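Local coordinates for 3-hydroxy-3-methylglutaryl-CoA lyase (Acinetobacter baumannii, PDB 6NDS), which belongs to the HMGL-like family of TIM-barrel proteins and binds coenzyme A and a zinc ion, at residues D70-F75 with V100-N105; L97-V100 with E106-L109; Q128-F133 with L175-H180. All blocks are in the same frame, centred on the assembly; numbering follows the deposited sequence.

Contact 1: D70-F75 with V100-N105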
ATOM      1  N   ASP A  70       5.509  -5.203  31.215  1.00 20.65           N
ATOM      2  CA  ASP A  70       6.616  -4.479  31.826  1.00 22.01           C
ATOM      3  C   ASP A  70       6.520  -2.975  31.600  1.00 22.73           C
ATOM      4  O   ASP A  70       7.541  -2.283  31.645  1.00 22.89           O
ATOM      5  CB  ASP A  70       7.951  -5.008  31.290  1.00 19.75           C
ATOM      6  CG  ASP A  70       8.045  -4.940  29.773  1.00 24.17           C
ATOM      7  OD1 ASP A  70       7.038  -4.607  29.105  1.00 23.71           O
ATOM      8  OD2 ASP A  70       9.138  -5.218  29.232  1.00 23.53           O
ATOM      9  N   GLY A  71       5.309  -2.450  31.371  1.00 21.82           N
ATOM     10  CA  GLY A  71       5.175  -1.040  31.030  1.00 20.43           C
ATOM     11  C   GLY A  71       5.775  -0.102  32.064  1.00 20.92           C
ATOM     12  O   GLY A  71       6.400   0.903  31.713  1.00 22.90           O
ATOM     13  N   GLU A  72       5.590  -0.404  33.350  1.00 22.40           N
ATOM     14  CA  GLU A  72       6.143   0.482  34.371  1.00 22.58           C
ATOM     15  C   GLU A  72       7.658   0.571  34.260  1.00 22.47           C
ATOM     16  O   GLU A  72       8.229   1.665  34.318  1.00 23.80           O
ATOM     17  CB  GLU A  72       5.743   0.016  35.771  1.00 25.72           C
ATOM     18  CG  GLU A  72       6.354   0.886  36.860  1.00 48.91           C
ATOM     19  CD  GLU A  72       5.458   1.020  38.069  1.00 78.97           C
ATOM     20  OE1 GLU A  72       4.540   0.186  38.216  1.00 86.76           O
ATOM     21  OE2 GLU A  72       5.668   1.960  38.866  1.00 88.78           O
ATOM     22  N   GLU A  73       8.330  -0.568  34.087  1.00 19.92           N
ATOM     23  CA  GLU A  73       9.787  -0.531  34.017  1.00 21.20           C
ATOM     24  C   GLU A  73      10.258   0.110  32.720  1.00 21.12           C
ATOM     25  O   GLU A  73      11.279   0.804  32.709  1.00 21.10           O
ATOM     26  CB  GLU A  73      10.362  -1.940  34.185  1.00 22.91           C
ATOM     27  CG  GLU A  73      11.898  -2.015  34.161  1.00 23.70           C
ATOM     28  CD  GLU A  73      12.574  -1.174  35.245  1.00 29.88           C
ATOM     29  OE1 GLU A  73      11.933  -0.858  36.267  1.00 30.82           O
ATOM     30  OE2 GLU A  73      13.763  -0.834  35.078  1.00 31.82           O
ATOM     31  N   VAL A  74       9.514  -0.076  31.627  1.00 20.70           N
ATOM     32  CA  VAL A  74       9.887   0.598  30.385  1.00 22.21           C
ATOM     33  C   VAL A  74       9.826   2.111  30.564  1.00 20.45           C
ATOM     34  O   VAL A  74      10.768   2.839  30.208  1.00 20.69           O
ATOM     35  CB  VAL A  74       8.996   0.122  29.227  1.00 19.86           C
ATOM     36  CG1 VAL A  74       9.251   0.982  28.005  1.00 21.07           C
ATOM     37  CG2 VAL A  74       9.286  -1.353  28.919  1.00 22.52           C
ATOM     38  N   PHE A  75       8.716   2.612  31.119  1.00 20.85           N
ATOM     39  CA  PHE A  75       8.574   4.052  31.309  1.00 21.58           C
ATOM     40  C   PHE A  75       9.587   4.588  32.306  1.00 25.58           C
ATOM     41  O   PHE A  75      10.020   5.737  32.177  1.00 26.68           O
ATOM     42  CB  PHE A  75       7.154   4.407  31.762  1.00 20.84           C
ATOM     43  CG  PHE A  75       6.175   4.593  30.622  1.00 21.62           C
ATOM     44  CD1 PHE A  75       5.840   5.869  30.171  1.00 22.68           C
ATOM     45  CD2 PHE A  75       5.605   3.497  29.999  1.00 24.88           C
ATOM     46  CE1 PHE A  75       4.944   6.038  29.113  1.00 22.61           C
ATOM     47  CE2 PHE A  75       4.703   3.659  28.946  1.00 23.97           C
ATOM     48  CZ  PHE A  75       4.375   4.925  28.505  1.00 21.90           C
ATOM     49  N   VAL A 100       0.282   7.247  35.669  1.00 26.34           N
ATOM     50  CA  VAL A 100       0.723   8.454  36.361  1.00 31.10           C
ATOM     51  C   VAL A 100       1.899   8.144  37.280  1.00 31.88           C
ATOM     52  O   VAL A 100       2.864   8.917  37.357  1.00 31.75           O
ATOM     53  CB  VAL A 100      -0.452   9.092  37.123  1.00 35.83           C
ATOM     54  CG1 VAL A 100       0.052  10.175  38.068  1.00 40.79           C
ATOM     55  CG2 VAL A 100      -1.465   9.665  36.135  1.00 34.90           C
ATOM     56  N   GLU A 101       1.843   7.010  37.990  1.00 31.18           N
ATOM     57  CA  GLU A 101       2.980   6.600  38.813  1.00 37.73           C
ATOM     58  C   GLU A 101       4.244   6.414  37.979  1.00 32.44           C
ATOM     59  O   GLU A 101       5.352   6.667  38.466  1.00 35.32           O
ATOM     60  CB  GLU A 101       2.654   5.307  39.563  1.00 38.86           C
ATOM     61  N   ALA A 102       4.105   5.966  36.738  1.00 29.99           N
ATOM     62  CA  ALA A 102       5.243   5.801  35.840  1.00 27.96           C
ATOM     63  C   ALA A 102       5.589   7.078  35.081  1.00 29.07           C
ATOM     64  O   ALA A 102       6.492   7.059  34.235  1.00 27.17           O
ATOM     65  CB  ALA A 102       4.967   4.661  34.853  1.00 27.31           C
ATOM     66  N   ASN A 103       4.895   8.179  35.368  1.00 25.50           N
ATOM     67  CA  ASN A 103       5.145   9.476  34.738  1.00 29.12           C
ATOM     68  C   ASN A 103       5.002   9.404  33.220  1.00 28.01           C
ATOM     69  O   ASN A 103       5.796   9.984  32.472  1.00 25.68           O
ATOM     70  CB  ASN A 103       6.514  10.044  35.124  1.00 31.92           C
ATOM     71  CG  ASN A 103       6.666  11.496  34.713  1.00 38.54           C
ATOM     72  OD1 ASN A 103       5.691  12.253  34.713  1.00 35.91           O
ATOM     73  ND2 ASN A 103       7.878  11.884  34.328  1.00 38.21           N
ATOM     74  N   ALA A 104       3.982   8.693  32.753  1.00 24.90           N
ATOM     75  CA  ALA A 104       3.578   8.878  31.368  1.00 21.92           C
ATOM     76  C   ALA A 104       3.200  10.342  31.158  1.00 24.12           C
ATOM     77  O   ALA A 104       2.595  10.971  32.034  1.00 25.19           O
ATOM     78  CB  ALA A 104       2.403   7.963  31.025  1.00 21.47           C
ATOM     79  N   ASN A 105       3.619  10.914  30.021  1.00 21.63           N
ATOM     80  CA  ASN A 105       3.318  12.321  29.771  1.00 21.77           C
ATOM     81  C   ASN A 105       1.875  12.520  29.345  1.00 23.33           C
ATOM     82  O   ASN A 105       1.324  13.616  29.513  1.00 28.41           O
ATOM     83  CB  ASN A 105       4.208  12.907  28.672  1.00 22.98           C
ATOM     84  CG  ASN A 105       5.693  12.853  28.999  1.00 27.41           C
ATOM     85  OD1 ASN A 105       6.512  12.619  28.106  1.00 24.30           O
ATOM     86  ND2 ASN A 105       6.056  13.092  30.267  1.00 25.86           N
TER
HETATM   87  O   HOH W   1       7.425   4.862  39.544  1.00 54.95           O
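Glu72, at the start of helix 71-77, meets Ala102 just beyond the end of helix 93-101, and here the two backbones come closest, with CA of Glu72 and CA of Ala102 5.6 Å apart. The aliphatic part of Glu72 skirts the methyl of Ala102, its CG lying 4.5 Å from Ala102 CB. With CG anti to the backbone N (chi1 178°), the chain extends across toward the 100-105 side at the exposed margin. A water that donates to Glu101 O at 3.0 Å also makes a weak bond to OE2 of the Glu72 carboxylate, a tenuous solvent-mediated link at most.

One turn on, Phe75 carries the buried part. Its CB sits 3.8 Å from the CB of Ala102, while the ring reaches past that methyl to Ala104, whose CB lies 3.7 Å from CE1 and approaches the ring obliquely. Phe59 meets the same ring, and Arg80 bonds to Phe75 O through NH2 and to Asn103 O through NH1, bridging the two chain segments. Between the two alanines Asn103 takes a positive phi (58°) and closes a Schellman motif; here two outer helices of the TIM barrel pack where the second ends and the chain turns to strand 106-112.

No direct hydrogen bond joins the segments: two small methyls let an aromatic helix residue pack close, and the polar linkage comes mainly from Arg80.

Contact 2: L97-V100 with E106-L109. With COA (coenzyme A), chain B.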
ATOM      1  N   LEU A  97      -3.898   5.131  36.895  1.00 30.73           N
ATOM      2  CA  LEU A  97      -3.113   5.382  38.099  1.00 29.29           C
ATOM      3  C   LEU A  97      -1.705   4.815  37.965  1.00 31.47           C
ATOM      4  O   LEU A  97      -0.737   5.442  38.412  1.00 31.61           O
ATOM      5  CB  LEU A  97      -3.826   4.797  39.319  1.00 30.64           C
ATOM      6  CG  LEU A  97      -5.109   5.549  39.669  1.00 35.12           C
ATOM      7  CD1 LEU A  97      -5.881   4.861  40.783  1.00 36.20           C
ATOM      8  CD2 LEU A  97      -4.787   6.987  40.048  1.00 38.24           C
ATOM      9  N   ARG A  98      -1.579   3.633  37.351  1.00 27.98           N
ATOM     10  CA  ARG A  98      -0.262   3.067  37.063  1.00 29.41           C
ATOM     11  C   ARG A  98       0.535   3.987  36.150  1.00 26.79           C
ATOM     12  O   ARG A  98       1.729   4.215  36.372  1.00 26.81           O
ATOM     13  CB  ARG A  98      -0.397   1.687  36.401  1.00 33.70           C
ATOM     14  CG  ARG A  98      -0.909   0.537  37.283  1.00 39.92           C
ATOM     15  CD  ARG A  98      -1.178  -0.717  36.427  1.00 42.82           C
ATOM     16  NE  ARG A  98       0.017  -1.162  35.701  1.00 40.25           N
ATOM     17  CZ  ARG A  98       0.004  -1.890  34.583  1.00 42.32           C
ATOM     18  NH1 ARG A  98      -1.143  -2.259  34.032  1.00 32.99           N
ATOM     19  NH2 ARG A  98       1.149  -2.242  34.007  1.00 41.30           N
ATOM     20  N   ALA A  99      -0.114   4.516  35.109  1.00 25.17           N
ATOM     21  CA  ALA A  99       0.584   5.359  34.143  1.00 23.04           C
ATOM     22  C   ALA A  99       1.087   6.643  34.790  1.00 23.71           C
ATOM     23  O   ALA A  99       2.197   7.101  34.491  1.00 29.15           O
ATOM     24  CB  ALA A  99      -0.341   5.675  32.962  1.00 24.63           C
ATOM     25  N   VAL A 100       0.282   7.247  35.669  1.00 26.34           N
ATOM     26  CA  VAL A 100       0.723   8.454  36.361  1.00 31.10           C
ATOM     27  C   VAL A 100       1.899   8.144  37.280  1.00 31.88           C
ATOM     28  O   VAL A 100       2.864   8.917  37.357  1.00 31.75           O
ATOM     29  CB  VAL A 100      -0.452   9.092  37.123  1.00 35.83           C
ATOM     30  CG1 VAL A 100       0.052  10.175  38.068  1.00 40.79           C
ATOM     31  CG2 VAL A 100      -1.465   9.665  36.135  1.00 34.90           C
ATOM     32  N   GLU A 106       1.278  11.495  28.751  1.00 22.25           N
ATOM     33  CA  GLU A 106      -0.072  11.576  28.219  1.00 23.76           C
ATOM     34  C   GLU A 106      -0.726  10.211  28.345  1.00 23.84           C
ATOM     35  O   GLU A 106      -0.089   9.181  28.100  1.00 21.17           O
ATOM     36  CB  GLU A 106      -0.049  12.036  26.760  1.00 22.26           C
ATOM     37  CG  GLU A 106      -1.409  12.221  26.104  1.00 23.66           C
ATOM     38  CD  GLU A 106      -1.290  12.985  24.779  1.00 28.66           C
ATOM     39  OE1 GLU A 106      -1.221  12.338  23.708  1.00 28.62           O
ATOM     40  OE2 GLU A 106      -1.240  14.235  24.815  1.00 33.31           O
ATOM     41  N   LEU A 107      -1.988  10.212  28.755  1.00 22.33           N
ATOM     42  CA  LEU A 107      -2.773   8.998  28.892  1.00 23.07           C
ATOM     43  C   LEU A 107      -3.725   8.904  27.708  1.00 22.12           C
ATOM     44  O   LEU A 107      -4.564   9.790  27.515  1.00 24.36           O
ATOM     45  CB  LEU A 107      -3.545   9.008  30.213  1.00 22.05           C
ATOM     46  CG  LEU A 107      -2.805   8.506  31.461  1.00 24.37           C
ATOM     47  CD1 LEU A 107      -1.462   9.166  31.671  1.00 31.54           C
ATOM     48  CD2 LEU A 107      -3.707   8.694  32.686  1.00 25.60           C
ATOM     49  N   ASN A 108      -3.589   7.833  26.927  1.00 20.46           N
ATOM     50  CA  ASN A 108      -4.432   7.571  25.758  1.00 21.69           C
ATOM     51  C   ASN A 108      -5.539   6.603  26.170  1.00 21.27           C
ATOM     52  O   ASN A 108      -5.315   5.395  26.292  1.00 23.12           O
ATOM     53  CB  ASN A 108      -3.603   7.004  24.613  1.00 22.31           C
ATOM     54  CG  ASN A 108      -4.434   6.704  23.396  1.00 25.69           C
ATOM     55  OD1 ASN A 108      -5.512   7.275  23.218  1.00 23.63           O
ATOM     56  ND2 ASN A 108      -3.944   5.797  22.542  1.00 26.72           N
ATOM     57  N   LEU A 109      -6.731   7.153  26.395  1.00 19.87           N
ATOM     58  CA  LEU A 109      -7.903   6.359  26.745  0.52 23.59           C
ATOM     59  C   LEU A 109      -8.468   5.720  25.484  1.00 22.79           C
ATOM     60  O   LEU A 109      -8.533   6.358  24.436  1.00 26.09           O
ATOM     61  CB  LEU A 109      -8.977   7.235  27.393  0.52 20.93           C
ATOM     62  CG  LEU A 109      -8.587   8.351  28.369  0.52 25.16           C
ATOM     63  CD1 LEU A 109      -9.826   8.929  29.038  0.52 23.90           C
ATOM     64  CD2 LEU A 109      -7.624   7.859  29.412  0.52 26.17           C
TER
HETATM   65  N1A COA B 501      -3.682  -3.041  34.500  0.86 26.43           N
HETATM   66  C2A COA B 501      -3.336  -4.112  35.228  0.86 29.45           C
HETATM   67  N3A COA B 501      -4.101  -4.912  35.969  0.86 32.50           N
HETATM   68  C4A COA B 501      -5.385  -4.522  35.912  0.86 28.26           C
HETATM   69  C5A COA B 501      -5.898  -3.456  35.204  0.86 27.42           C
HETATM   70  C6A COA B 501      -4.989  -2.680  34.460  0.86 27.02           C
HETATM   71  N6A COA B 501      -5.345  -1.619  33.741  0.86 23.60           N
HETATM   72  N7A COA B 501      -7.271  -3.367  35.395  0.86 26.49           N
HETATM   73  C8A COA B 501      -7.559  -4.367  36.198  0.86 31.64           C
HETATM   74  N9A COA B 501      -6.453  -5.103  36.545  0.86 32.01           N
HETATM   75  C1B COA B 501      -6.391  -6.262  37.440  0.86 35.65           C
HETATM   76  C2B COA B 501      -6.940  -6.005  38.842  0.86 39.81           C
HETATM   77  O2B COA B 501      -6.056  -5.329  39.710  0.86 50.30           O
HETATM   78  C3B COA B 501      -7.265  -7.436  39.260  0.86 49.90           C
HETATM   79  O3B COA B 501      -6.069  -8.171  39.501  0.86 67.76           O
HETATM   80  P3B COA B 501      -6.382  -9.483  40.395  0.86 75.29           P
HETATM   81  O7A COA B 501      -6.845 -10.588  39.461  0.86 73.36           O
HETATM   82  O8A COA B 501      -7.468  -9.070  41.370  0.86 72.73           O
HETATM   83  O9A COA B 501      -5.086  -9.833  41.102  0.86 80.87           O
HETATM   84  C4B COA B 501      -7.971  -7.888  37.994  0.86 47.34           C
HETATM   85  O4B COA B 501      -7.174  -7.314  36.920  0.86 39.76           O
HETATM   86  C5B COA B 501      -9.362  -7.318  37.903  0.86 49.22           C
HETATM   87  O5B COA B 501      -9.999  -7.803  36.712  0.86 51.14           O
HETATM   88  P1A COA B 501     -11.253  -6.968  36.178  0.86 48.40           P
HETATM   89  O1A COA B 501     -11.236  -5.591  36.751  0.86 39.29           O
HETATM   90  O2A COA B 501     -12.490  -7.799  36.272  0.86 57.64           O
HETATM   91  O3A COA B 501     -10.805  -6.852  34.646  0.86 42.39           O
HETATM   92  P2A COA B 501     -10.744  -7.928  33.467  0.86 39.92           P
HETATM   93  O4A COA B 501     -12.137  -8.196  33.001  0.86 41.28           O
HETATM   94  O5A COA B 501      -9.879  -9.079  33.861  0.86 46.03           O
HETATM   95  O6A COA B 501      -9.942  -7.074  32.371  0.86 38.34           O
HETATM   96  CBP COA B 501      -9.288  -5.027  31.329  0.86 22.36           C
HETATM   97  CCP COA B 501     -10.453  -5.781  31.962  0.86 27.56           C
HETATM   98  CDP COA B 501      -9.783  -3.720  30.699  0.86 25.00           C
HETATM   99  CEP COA B 501      -8.257  -4.699  32.415  0.86 26.15           C
HETATM  100  CAP COA B 501      -8.673  -5.939  30.265  0.86 21.79           C
HETATM  101  OAP COA B 501      -9.701  -6.400  29.402  0.86 24.96           O
HETATM  102  C9P COA B 501      -7.602  -5.257  29.430  0.86 28.34           C
HETATM  103  O9P COA B 501      -6.507  -4.988  29.916  0.86 31.46           O
HETATM  104  N8P COA B 501      -7.915  -4.991  28.171  0.86 25.84           N
HETATM  105  C7P COA B 501      -7.049  -4.233  27.278  0.86 30.27           C
HETATM  106  C6P COA B 501      -6.487  -5.106  26.186  0.86 30.67           C
HETATM  107  C5P COA B 501      -5.716  -4.301  25.163  0.86 33.24           C
HETATM  108  O5P COA B 501      -4.851  -3.500  25.513  0.86 26.15           O
HETATM  109  N4P COA B 501      -6.021  -4.519  23.877  0.86 37.62           N
HETATM  110  C3P COA B 501      -5.271  -3.971  22.756  0.86 43.70           C
HETATM  111  C2P COA B 501      -5.237  -2.462  22.767  0.86 55.26           C
HETATM  112  S1P COA B 501      -6.898  -1.748  22.873  0.86 63.32           S
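Ala99 and Leu107 make the main apolar contact, between the inner side of helix 93-101 and the strand that follows it. The methyl of Ala99 faces the branched end of the leucine, with Ala99 CB 3.9 Å from Leu107 CD1 and 4.0 Å from Leu107 CG. The other branch serves the neighbouring residue: Leu107 CD2 lies 4.2 Å from Val100 CG2, a looser touch at the margin. Leu107 reaches both because its CG stands beside the backbone N, anti to the carbonyl carbon (chi1 -85°), and its two methyls then spread between Ala99 and Val100. Leu140 of helix 126-140 touches both Val100 and Leu107, and Ile90 of strand 85-90 packs on Ala99. This is helix-on-sheet packing inside a beta-alpha-beta unit made of strand 85-90, helix 93-101 and strand 106-112, one of the repeating crossovers of a TIM barrel.

The polar interaction comes from Arg98, the residue just before Ala99, and is directed at the ligand. Arg98 NH1 donates to N1A of the coenzyme A adenine at 2.7 Å, but the N-H...N angle of 127° makes this bond weak despite its short length. N1A lies at the guanidinium edge, near its plane, and a bend at chi3 (58°) turns the arginine chain toward the base. The same NH1 also bonds to Val60 O, which would help to fix the rotation of the group.

Adjacent helix residues thus divide the work: purely apolar contacts seat the helix against the barrel strand, while Arg98 offers an N-H to the adenine.

Contact 3: Q128-F133 with L175-H180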
ATOM      1  N   GLN A 128     -19.668   1.389  30.313  1.00 28.00           N
ATOM      2  CA  GLN A 128     -18.747   1.107  31.410  1.00 31.82           C
ATOM      3  C   GLN A 128     -17.380   1.716  31.151  1.00 28.69           C
ATOM      4  O   GLN A 128     -16.735   2.212  32.080  1.00 29.31           O
ATOM      5  CB  GLN A 128     -18.627  -0.398  31.634  1.00 28.38           C
ATOM      6  CG  GLN A 128     -19.896  -1.022  32.190  1.00 30.19           C
ATOM      7  CD  GLN A 128     -19.851  -2.537  32.230  1.00 46.41           C
ATOM      8  OE1 GLN A 128     -19.564  -3.190  31.229  1.00 46.37           O
ATOM      9  NE2 GLN A 128     -20.146  -3.104  33.394  1.00 47.02           N
ATOM     10  N   SER A 129     -16.917   1.685  29.898  1.00 25.38           N
ATOM     11  CA  SER A 129     -15.652   2.338  29.571  1.00 28.53           C
ATOM     12  C   SER A 129     -15.710   3.822  29.909  1.00 26.34           C
ATOM     13  O   SER A 129     -14.791   4.368  30.532  1.00 25.79           O
ATOM     14  CB  SER A 129     -15.315   2.129  28.092  1.00 26.03           C
ATOM     15  OG  SER A 129     -14.758   0.837  27.867  1.00 25.84           O
ATOM     16  N   PHE A 130     -16.807   4.488  29.535  1.00 26.02           N
ATOM     17  CA  PHE A 130     -16.889   5.921  29.795  1.00 29.09           C
ATOM     18  C   PHE A 130     -17.114   6.227  31.269  1.00 29.30           C
ATOM     19  O   PHE A 130     -16.695   7.291  31.744  1.00 32.81           O
ATOM     20  CB  PHE A 130     -17.966   6.565  28.920  1.00 30.24           C
ATOM     21  CG  PHE A 130     -17.397   7.318  27.746  1.00 28.00           C
ATOM     22  CD1 PHE A 130     -16.808   8.561  27.930  1.00 34.84           C
ATOM     23  CD2 PHE A 130     -17.417   6.775  26.472  1.00 32.95           C
ATOM     24  CE1 PHE A 130     -16.258   9.254  26.865  1.00 30.59           C
ATOM     25  CE2 PHE A 130     -16.865   7.464  25.401  1.00 34.19           C
ATOM     26  CZ  PHE A 130     -16.290   8.705  25.597  1.00 31.51           C
ATOM     27  N   ALA A 131     -17.758   5.320  32.013  1.00 27.74           N
ATOM     28  CA  ALA A 131     -17.811   5.483  33.463  1.00 29.03           C
ATOM     29  C   ALA A 131     -16.407   5.504  34.065  1.00 32.68           C
ATOM     30  O   ALA A 131     -16.119   6.302  34.966  1.00 34.48           O
ATOM     31  CB  ALA A 131     -18.652   4.371  34.094  1.00 31.29           C
ATOM     32  N   GLY A 132     -15.520   4.634  33.580  1.00 28.86           N
ATOM     33  CA  GLY A 132     -14.140   4.684  34.038  1.00 32.04           C
ATOM     34  C   GLY A 132     -13.439   5.966  33.625  1.00 30.76           C
ATOM     35  O   GLY A 132     -12.726   6.583  34.423  1.00 31.94           O
ATOM     36  N   PHE A 133     -13.658   6.401  32.383  1.00 28.61           N
ATOM     37  CA  PHE A 133     -13.020   7.621  31.894  1.00 26.25           C
ATOM     38  C   PHE A 133     -13.432   8.825  32.731  1.00 29.75           C
ATOM     39  O   PHE A 133     -12.601   9.688  33.048  1.00 30.43           O
ATOM     40  CB  PHE A 133     -13.383   7.853  30.429  1.00 23.74           C
ATOM     41  CG  PHE A 133     -12.880   6.783  29.484  1.00 25.50           C
ATOM     42  CD1 PHE A 133     -11.927   5.852  29.887  1.00 25.30           C
ATOM     43  CD2 PHE A 133     -13.355   6.723  28.187  1.00 28.54           C
ATOM     44  CE1 PHE A 133     -11.469   4.877  29.011  1.00 26.83           C
ATOM     45  CE2 PHE A 133     -12.887   5.753  27.295  1.00 27.90           C
ATOM     46  CZ  PHE A 133     -11.950   4.833  27.711  1.00 27.16           C
ATOM     47  N   LEU A 175     -15.272  15.042  24.357  1.00 29.51           N
ATOM     48  CA  LEU A 175     -15.201  16.497  24.490  1.00 32.75           C
ATOM     49  C   LEU A 175     -15.907  16.971  25.750  1.00 34.08           C
ATOM     50  O   LEU A 175     -15.449  17.913  26.409  1.00 37.57           O
ATOM     51  CB  LEU A 175     -15.810  17.174  23.261  1.00 34.39           C
ATOM     52  CG  LEU A 175     -14.863  17.590  22.125  1.00 37.25           C
ATOM     53  CD1 LEU A 175     -13.829  16.540  21.841  1.00 37.83           C
ATOM     54  CD2 LEU A 175     -15.644  17.903  20.863  1.00 38.17           C
ATOM     55  N   LYS A 176     -17.031  16.338  26.095  1.00 28.69           N
ATOM     56  CA  LYS A 176     -17.769  16.730  27.294  1.00 29.95           C
ATOM     57  C   LYS A 176     -16.932  16.536  28.552  1.00 36.33           C
ATOM     58  O   LYS A 176     -17.085  17.287  29.524  1.00 35.89           O
ATOM     59  CB  LYS A 176     -19.075  15.943  27.391  1.00 39.91           C
ATOM     60  CG  LYS A 176     -20.089  16.304  26.318  1.00 55.46           C
ATOM     61  CD  LYS A 176     -21.465  15.728  26.614  1.00 62.84           C
ATOM     62  CE  LYS A 176     -22.112  15.154  25.360  1.00 59.04           C
ATOM     63  NZ  LYS A 176     -21.896  13.679  25.264  1.00 46.07           N
ATOM     64  N   LEU A 177     -16.048  15.542  28.553  1.00 33.45           N
ATOM     65  CA  LEU A 177     -15.093  15.330  29.630  1.00 38.04           C
ATOM     66  C   LEU A 177     -13.878  16.243  29.538  1.00 38.16           C
ATOM     67  O   LEU A 177     -12.959  16.100  30.350  1.00 39.25           O
ATOM     68  CB  LEU A 177     -14.630  13.870  29.639  1.00 34.78           C
ATOM     69  CG  LEU A 177     -15.676  12.805  29.972  1.00 39.41           C
ATOM     70  CD1 LEU A 177     -15.010  11.437  30.048  1.00 42.82           C
ATOM     71  CD2 LEU A 177     -16.359  13.143  31.276  1.00 44.16           C
ATOM     72  N   GLY A 178     -13.839  17.162  28.576  1.00 33.55           N
ATOM     73  CA  GLY A 178     -12.701  18.045  28.433  1.00 33.55           C
ATOM     74  C   GLY A 178     -11.538  17.439  27.680  1.00 34.89           C
ATOM     75  O   GLY A 178     -10.442  18.015  27.686  1.00 35.97           O
ATOM     76  N   ILE A 179     -11.738  16.295  27.039  1.00 34.36           N
ATOM     77  CA  ILE A 179     -10.698  15.625  26.265  1.00 31.87           C
ATOM     78  C   ILE A 179     -10.921  16.019  24.809  1.00 33.60           C
ATOM     79  O   ILE A 179     -11.800  15.477  24.131  1.00 31.22           O
ATOM     80  CB  ILE A 179     -10.732  14.110  26.469  1.00 29.80           C
ATOM     81  CG1 ILE A 179     -10.495  13.777  27.947  1.00 33.32           C
ATOM     82  CG2 ILE A 179      -9.686  13.415  25.574  1.00 27.90           C
ATOM     83  CD1 ILE A 179     -10.800  12.339  28.306  1.00 32.41           C
ATOM     84  N   HIS A 180     -10.132  16.975  24.322  1.00 36.02           N
ATOM     85  CA  HIS A 180     -10.302  17.491  22.971  1.00 34.29           C
ATOM     86  C   HIS A 180      -9.292  16.927  21.984  1.00 30.04           C
ATOM     87  O   HIS A 180      -9.446  17.141  20.777  1.00 31.36           O
ATOM     88  CB  HIS A 180     -10.230  19.026  22.963  1.00 38.89           C
ATOM     89  CG  HIS A 180     -11.482  19.691  23.457  1.00 42.36           C
ATOM     90  ND1 HIS A 180     -12.313  20.419  22.631  1.00 43.73           N
ATOM     91  CD2 HIS A 180     -12.044  19.734  24.689  1.00 49.35           C
ATOM     92  CE1 HIS A 180     -13.332  20.882  23.332  1.00 49.65           C
ATOM     93  NE2 HIS A 180     -13.192  20.483  24.584  1.00 48.04           N
TER
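Leu177, directly after the end of helix 164-176, reaches across to Phe130 and Phe133 of helix 126-140 through a single methyl. Its CD1 lies 4.0 Å from CD1 of Phe130 and 4.0 Å from CB of Phe133, and it is 4.1 Å from Phe130 CE1. The methyl comes up at the edge of the Phe130 ring, near the ring plane, so it meets aromatic C-H groups and not the pi face. Leu177 is extended toward the pair: its CG is anti to the carbonyl carbon (chi1 -66°) and the chain continues straight at chi2 (-175°), carrying CD1 outward. Thr134, on the same helix as the two phenylalanines, also touches Leu177.

The two rings are in contact with each other as well. CD2 of Phe133 stands 3.9 Å above one face of Phe130, displaced toward the rim, while the Phe133 ring leads away from the leucine toward Leu109 of strand 106-112. His173, in the last turn of helix 164-176, stacks with the Phe130 ring, and Leu170 of that helix touches it too. In the TIM barrel these are neighbouring outer helices, and the contact joins them side by side over the parallel strands.

After Leu177 the chain turns at Gly178, whose positive phi (82°) and bond from its N to Leu175 O at 2.8 Å belong to a Schellman motif, a conformation that glycine, with no side chain, adopts without steric conflict with the preceding carbonyl oxygen. Ile179 then points toward helix 126-140 as the chain heads for strand 182-186, packing on Val137 of that helix and on Tyr174 of helix 164-176.

In the fold
Contacts 1 and 2 are close neighbours, with centres 8 Å apart; they share Val100 and helix 93-101, and a probable hydrogen bond from Ala104 N to Ala99 O (3.0 Å) ties the turn of one to the helix of the other. Contact 3 lies about 13 Å from contact 2, centre to centre, and meets it through Leu109, which, in one of its two conformers, packs against Ile179 and Phe133. Contacts 1 and 3 do not touch, their nearest atoms being about 12 Å apart. Coenzyme A accepts a weak hydrogen bond from Arg98 in contact 2; the side chains of Glu72 in contact 1 and Phe133 in contact 3 each lie about 9 Å from it.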